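Local coordinates for chromosome-partitioning protein ParB (Caulobacter vibrioides, PDB 7BM8) that binds CTP and DNA at the origin of replication and takes part in chromosome partition, localising to both cell poles, at residues L42-D47 and R94-Q99; P73-P78 and Q87-E92. One frame throughout, in Å; residues are numbered along the deposited sequence.

Contact 1. Residues L42-D47 and R94-Q99; sequences LQRNPD and RWRAAQ. With CTP (cytidine-5'-triphosphate), chain C.
With CG of Trp95 swung opposite its own backbone N (chi1 174°), the indole leaves helix 92-100 toward strand 42-44, while CG of Arg44 is wedged between backbone N and carbonyl carbon (chi1 43°), which carries its chain past the six-membered ring and on to Arg96. The side chains of Leu42 and Trp95 pass alongside one another, heading opposite ways: CB of Leu42 lies 3.7 Å from NE1 of Trp95, and the carbonyl O of Leu42 lies near CZ2 of Trp95. Farther along the indole, OE1 of Gln43 nears CH2 of Trp95, its amide plane almost perpendicular to the ring (85°), and Arg44 reaches CZ3 through CB. The indole NE1 is hydrogen-bonded to the carbonyl O of Ile39, a bond that, with the packing of Leu42, restrains the ring. Arg96, extended from CG to NE, sets NH2 beside CD of Arg44 (3.3 Å). The two guanidinium groups are like charges, but both approach Glu92, Arg96 in a salt bridge and Arg44 through a long, weak ion pair. From the same helix Arg94 turns to the nucleotide, bonding O1B of CTP through its backbone N and NE (2.8 Å from NE) and O2B through NH2. The arrangement is that of the outermost strand of this chain's sheet packed against a helix whose first turn lines the CTP triphosphate pocket of the ParB N-terminal domain.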
# COMPACT_ATOMS: atom_id res chain seq x y z
N LEU A 42 18.47 -11.67 8.25
CA LEU A 42 17.59 -10.48 8.39
C LEU A 42 16.86 -10.56 9.74
O LEU A 42 16.43 -11.67 10.10
CB LEU A 42 16.59 -10.44 7.23
CG LEU A 42 16.90 -9.43 6.13
CD1 LEU A 42 18.15 -9.83 5.36
CD2 LEU A 42 15.71 -9.27 5.20
N GLN A 43 16.73 -9.42 10.42
CA GLN A 43 15.99 -9.30 11.71
C GLN A 43 15.12 -8.03 11.67
O GLN A 43 15.47 -7.08 10.94
CB GLN A 43 16.97 -9.30 12.87
CG GLN A 43 16.31 -9.38 14.24
CD GLN A 43 15.47 -10.63 14.39
OE1 GLN A 43 14.25 -10.56 14.55
NE2 GLN A 43 16.13 -11.78 14.32
N ARG A 44 14.03 -8.04 12.44
CA ARG A 44 13.04 -6.93 12.54
C ARG A 44 13.59 -5.83 13.46
O ARG A 44 14.39 -6.14 14.35
CB ARG A 44 11.69 -7.43 13.08
CG ARG A 44 11.81 -8.41 14.24
CD ARG A 44 10.48 -8.80 14.87
NE ARG A 44 10.30 -8.26 16.21
CZ ARG A 44 9.63 -7.15 16.52
NH1 ARG A 44 9.04 -6.43 15.58
NH2 ARG A 44 9.54 -6.77 17.78
N ASN A 45 13.16 -4.58 13.24
CA ASN A 45 13.32 -3.47 14.21
C ASN A 45 12.12 -3.51 15.15
O ASN A 45 10.98 -3.38 14.70
CB ASN A 45 13.43 -2.11 13.52
CG ASN A 45 13.81 -0.99 14.46
OD1 ASN A 45 14.18 -1.24 15.61
ND2 ASN A 45 13.75 0.24 13.98
N PRO A 46 12.33 -3.72 16.47
CA PRO A 46 11.22 -3.70 17.43
C PRO A 46 10.42 -2.39 17.41
O PRO A 46 9.23 -2.43 17.66
CB PRO A 46 11.91 -3.90 18.79
CG PRO A 46 13.22 -4.58 18.45
CD PRO A 46 13.62 -4.02 17.11
N ASP A 47 11.08 -1.27 17.08
CA ASP A 47 10.50 0.10 17.07
C ASP A 47 9.98 0.43 15.67
O ASP A 47 10.06 1.61 15.27
CB ASP A 47 11.53 1.13 17.54
CG ASP A 47 12.30 0.68 18.76
OD1 ASP A 47 11.68 0.57 19.84
OD2 ASP A 47 13.51 0.40 18.61
N ARG A 94 6.61 -8.92 4.31
CA ARG A 94 7.28 -9.61 3.17
C ARG A 94 8.25 -10.67 3.70
O ARG A 94 8.18 -11.82 3.23
CB ARG A 94 8.02 -8.60 2.29
CG ARG A 94 7.15 -7.96 1.21
CD ARG A 94 7.81 -6.76 0.56
NE ARG A 94 7.71 -5.56 1.38
CZ ARG A 94 8.23 -4.38 1.07
NH1 ARG A 94 8.91 -4.23 -0.05
NH2 ARG A 94 8.07 -3.36 1.89
N TRP A 95 9.09 -10.29 4.66
CA TRP A 95 10.10 -11.17 5.30
C TRP A 95 9.42 -12.35 6.00
O TRP A 95 9.87 -13.50 5.81
CB TRP A 95 10.95 -10.35 6.28
CG TRP A 95 11.91 -11.16 7.10
CD1 TRP A 95 12.91 -11.97 6.64
CD2 TRP A 95 11.99 -11.19 8.53
NE1 TRP A 95 13.59 -12.52 7.70
CE2 TRP A 95 13.05 -12.05 8.87
CE3 TRP A 95 11.26 -10.57 9.56
CZ2 TRP A 95 13.40 -12.31 10.19
CZ3 TRP A 95 11.61 -10.83 10.86
CH2 TRP A 95 12.67 -11.68 11.17
N ARG A 96 8.37 -12.08 6.79
CA ARG A 96 7.62 -13.10 7.57
C ARG A 96 6.83 -14.00 6.61
O ARG A 96 6.81 -15.23 6.83
CB ARG A 96 6.72 -12.43 8.60
CG ARG A 96 7.47 -11.96 9.84
CD ARG A 96 6.57 -11.27 10.84
NE ARG A 96 7.26 -10.97 12.08
CZ ARG A 96 6.77 -10.25 13.08
NH1 ARG A 96 5.55 -9.73 13.00
NH2 ARG A 96 7.49 -10.04 14.17
N ALA A 97 6.19 -13.40 5.60
CA ALA A 97 5.43 -14.11 4.54
C ALA A 97 6.37 -15.04 3.77
O ALA A 97 6.05 -16.24 3.63
CB ALA A 97 4.78 -13.11 3.62
N ALA A 98 7.50 -14.51 3.29
CA ALA A 98 8.54 -15.26 2.55
C ALA A 98 9.06 -16.42 3.41
O ALA A 98 9.30 -17.50 2.85
CB ALA A 98 9.66 -14.33 2.13
N GLN A 99 9.22 -16.19 4.73
CA GLN A 99 9.66 -17.22 5.71
C GLN A 99 8.67 -18.39 5.68
O GLN A 99 9.10 -19.51 5.38
CB GLN A 99 9.78 -16.63 7.12
CG GLN A 99 11.19 -16.16 7.46
CD GLN A 99 11.33 -15.61 8.86
OE1 GLN A 99 10.35 -15.33 9.55
NE2 GLN A 99 12.57 -15.44 9.29
N1 CTP C . 4.36 -7.44 -2.44
C2 CTP C . 5.48 -8.03 -3.03
N3 CTP C . 5.35 -9.26 -3.59
C4 CTP C . 4.18 -9.90 -3.57
C5 CTP C . 3.03 -9.31 -2.97
C6 CTP C . 3.16 -8.10 -2.41
O2 CTP C . 6.55 -7.42 -3.03
N4 CTP C . 4.12 -11.10 -4.14
C1' CTP C . 4.54 -6.10 -1.82
C2' CTP C . 3.35 -5.15 -1.99
O2' CTP C . 3.38 -4.61 -3.29
C3' CTP C . 3.69 -4.13 -0.90
C4' CTP C . 4.29 -5.00 0.22
O4' CTP C . 4.67 -6.25 -0.42
O3' CTP C . 4.63 -3.17 -1.36
C5' CTP C . 3.40 -5.27 1.40
O5' CTP C . 3.11 -4.02 2.07
PA CTP C . 2.81 -3.93 3.65
O1A CTP C . 3.08 -2.54 4.11
O2A CTP C . 1.47 -4.53 3.94
O3A CTP C . 3.94 -4.88 4.26
PB CTP C . 5.53 -4.71 4.17
O1B CTP C . 6.11 -5.97 3.64
O2B CTP C . 5.80 -3.40 3.49
O3B CTP C . 5.92 -4.59 5.72
PG CTP C . 5.96 -3.28 6.66
O1G CTP C . 7.41 -2.90 6.84
O2G CTP C . 5.17 -2.23 5.91
O3G CTP C . 5.31 -3.70 7.95

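Contact 2. Residues P73-P78 and Q87-E92; sequences PILVRP and QIVAGE. With CTP (cytidine-5'-triphosphate), chain C.
Arg77 lies alongside Gln87, both side chains pointing the same way, and takes hold of the amide oxygen side-on. Its CG is set between backbone N and carbonyl carbon (chi1 70°), and from there the chain runs extended to NE along Gln87. NE and NH2 of Arg77 lie 2.7 and 2.8 Å from OE1 of Gln87, the NH2 bond falling on a lone pair while NE is tilted 30° from the amide plane. OE1 sits close to the guanidinium plane, and the two flat groups are nearly coplanar, 25° apart. A salt bridge from NH1 of Arg77 to Asp115 further restrains the guanidinium.

The backbones of the two strands run antiparallel, Arg77 and Gln87 forming a hydrogen-bonded pair and Val76 and Ile88 a non-hydrogen-bonded one. The register then slips by one residue: O of Leu75 accepts from N of Val89 at 2.8 Å and from N of Ala90 at 3.0 Å, both donors approaching from the same face of its carbonyl plane. Val89 thereby turns its side chain to the face that holds Leu75 and Arg77, where CB meets CG of Leu75 and CG2 rests 3.5 Å from N of Arg77; Val118 and Ile121 of helix 115-127 pack on this face. On the other face, CG1 of Val76 touches CG1 of Ile88, whose CG2 meets CG2 of Ile74.

Beyond the bulge, Gly91 is the N-cap of helix 92-100, with backbone angles that would press a CB against the carbonyl O of Ala90. Its N bonds O1G of CTP at 2.7 Å, and N of Glu92 gives the same oxygen a longer bond of 3.3 Å. A beta hairpin with a classic bulge thus runs into a helix N-terminus that receives the gamma phosphate, part of the CTP site of the ParB N-terminal domain.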
# COMPACT_ATOMS: atom_id res chain seq x y z
N PRO A 73 11.59 -5.30 -3.48
CA PRO A 73 12.73 -5.55 -2.59
C PRO A 73 12.52 -4.95 -1.19
O PRO A 73 11.89 -3.92 -1.09
CB PRO A 73 13.91 -4.87 -3.29
CG PRO A 73 13.52 -4.88 -4.75
CD PRO A 73 12.02 -4.72 -4.76
N ILE A 74 13.07 -5.62 -0.17
CA ILE A 74 12.92 -5.27 1.27
C ILE A 74 14.05 -4.30 1.65
O ILE A 74 15.22 -4.63 1.42
CB ILE A 74 12.91 -6.54 2.15
CG1 ILE A 74 11.69 -7.41 1.84
CG2 ILE A 74 13.00 -6.18 3.63
CD1 ILE A 74 11.76 -8.81 2.42
N LEU A 75 13.69 -3.14 2.21
CA LEU A 75 14.64 -2.08 2.63
C LEU A 75 15.18 -2.44 4.02
O LEU A 75 14.37 -2.63 4.94
CB LEU A 75 13.93 -0.73 2.63
CG LEU A 75 14.81 0.48 2.99
CD1 LEU A 75 16.08 0.52 2.14
CD2 LEU A 75 14.04 1.77 2.84
N VAL A 76 16.51 -2.51 4.13
CA VAL A 76 17.25 -2.88 5.37
C VAL A 76 18.40 -1.89 5.58
O VAL A 76 18.88 -1.33 4.58
CB VAL A 76 17.78 -4.32 5.30
CG1 VAL A 76 16.66 -5.33 5.09
CG2 VAL A 76 18.85 -4.48 4.23
N ARG A 77 18.81 -1.71 6.83
CA ARG A 77 20.11 -1.08 7.21
C ARG A 77 20.98 -2.14 7.86
O ARG A 77 20.46 -3.11 8.41
CB ARG A 77 19.89 0.11 8.15
CG ARG A 77 19.42 -0.27 9.55
CD ARG A 77 19.33 0.96 10.43
NE ARG A 77 18.66 0.70 11.70
CZ ARG A 77 18.48 1.60 12.66
NH1 ARG A 77 18.93 2.84 12.51
NH2 ARG A 77 17.86 1.26 13.78
N PRO A 78 22.33 -2.00 7.82
CA PRO A 78 23.21 -2.91 8.55
C PRO A 78 22.80 -2.91 10.03
O PRO A 78 22.55 -1.84 10.56
CB PRO A 78 24.62 -2.32 8.35
CG PRO A 78 24.50 -1.48 7.10
CD PRO A 78 23.07 -0.97 7.08
N GLN A 87 18.90 -5.12 9.67
CA GLN A 87 17.65 -4.74 10.38
C GLN A 87 16.65 -4.19 9.36
O GLN A 87 16.97 -3.18 8.70
CB GLN A 87 17.94 -3.72 11.49
CG GLN A 87 16.80 -3.58 12.48
CD GLN A 87 16.94 -2.35 13.34
OE1 GLN A 87 17.07 -1.23 12.84
NE2 GLN A 87 16.90 -2.54 14.65
N ILE A 88 15.49 -4.83 9.24
CA ILE A 88 14.44 -4.47 8.25
C ILE A 88 13.91 -3.07 8.59
O ILE A 88 13.38 -2.89 9.70
CB ILE A 88 13.32 -5.53 8.22
CG1 ILE A 88 13.84 -6.86 7.66
CG2 ILE A 88 12.11 -5.03 7.44
CD1 ILE A 88 12.92 -8.02 7.89
N VAL A 89 14.07 -2.14 7.65
CA VAL A 89 13.57 -0.74 7.74
C VAL A 89 12.13 -0.70 7.21
O VAL A 89 11.27 -0.10 7.87
CB VAL A 89 14.49 0.23 6.97
CG1 VAL A 89 14.00 1.67 7.06
CG2 VAL A 89 15.93 0.12 7.44
N ALA A 90 11.90 -1.33 6.05
CA ALA A 90 10.57 -1.48 5.42
C ALA A 90 10.45 -2.86 4.77
O ALA A 90 11.30 -3.18 3.92
CB ALA A 90 10.36 -0.38 4.40
N GLY A 91 9.45 -3.65 5.17
CA GLY A 91 9.09 -4.94 4.55
C GLY A 91 9.13 -6.12 5.52
O GLY A 91 9.58 -7.20 5.09
N GLU A 92 8.66 -5.95 6.75
CA GLU A 92 8.64 -7.02 7.78
C GLU A 92 7.65 -8.12 7.35
O GLU A 92 8.02 -9.31 7.46
CB GLU A 92 8.27 -6.47 9.16
CG GLU A 92 8.50 -7.47 10.29
CD GLU A 92 8.46 -6.88 11.69
OE1 GLU A 92 8.97 -5.76 11.88
OE2 GLU A 92 7.91 -7.55 12.59
N1 CTP C . 4.36 -7.44 -2.44
C2 CTP C . 5.48 -8.03 -3.03
N3 CTP C . 5.35 -9.26 -3.59
C4 CTP C . 4.18 -9.90 -3.57
C5 CTP C . 3.03 -9.31 -2.97
C6 CTP C . 3.16 -8.10 -2.41
O2 CTP C . 6.55 -7.42 -3.03
N4 CTP C . 4.12 -11.10 -4.14
C1' CTP C . 4.54 -6.10 -1.82
C2' CTP C . 3.35 -5.15 -1.99
O2' CTP C . 3.38 -4.61 -3.29
C3' CTP C . 3.69 -4.13 -0.90
C4' CTP C . 4.29 -5.00 0.22
O4' CTP C . 4.67 -6.25 -0.42
O3' CTP C . 4.63 -3.17 -1.36
C5' CTP C . 3.40 -5.27 1.40
O5' CTP C . 3.11 -4.02 2.07
PA CTP C . 2.81 -3.93 3.65
O1A CTP C . 3.08 -2.54 4.11
O2A CTP C . 1.47 -4.53 3.94
O3A CTP C . 3.94 -4.88 4.26
PB CTP C . 5.53 -4.71 4.17
O1B CTP C . 6.11 -5.97 3.64
O2B CTP C . 5.80 -3.40 3.49
O3B CTP C . 5.92 -4.59 5.72
PG CTP C . 5.96 -3.28 6.66
O1G CTP C . 7.41 -2.90 6.84
O2G CTP C . 5.17 -2.23 5.91
O3G CTP C . 5.31 -3.70 7.95

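How the contacts relate
Both contacts reach the same mixed sheet, their centres about 8 Å apart; contact 1 packs a helix on it, contact 2 is a hairpin within it, nested in the loop that contact 1 closes. Strand 42-44 borders strand 86-88, and O of Gln43 is 2.8 Å from N of Ile88, a probable hydrogen bond. Ile88, part of contact 2, also packs on Trp95 of contact 1. Through the turn at 89-91, strand 86-88 runs on into helix 92-100, and the two contacts share the triphosphate: 87-92 meets the gamma phosphate, Arg94 the beta phosphate. Glu125 and Ala130 of the second subunit also bond the nucleotide, placing the shared pocket at the subunit interface.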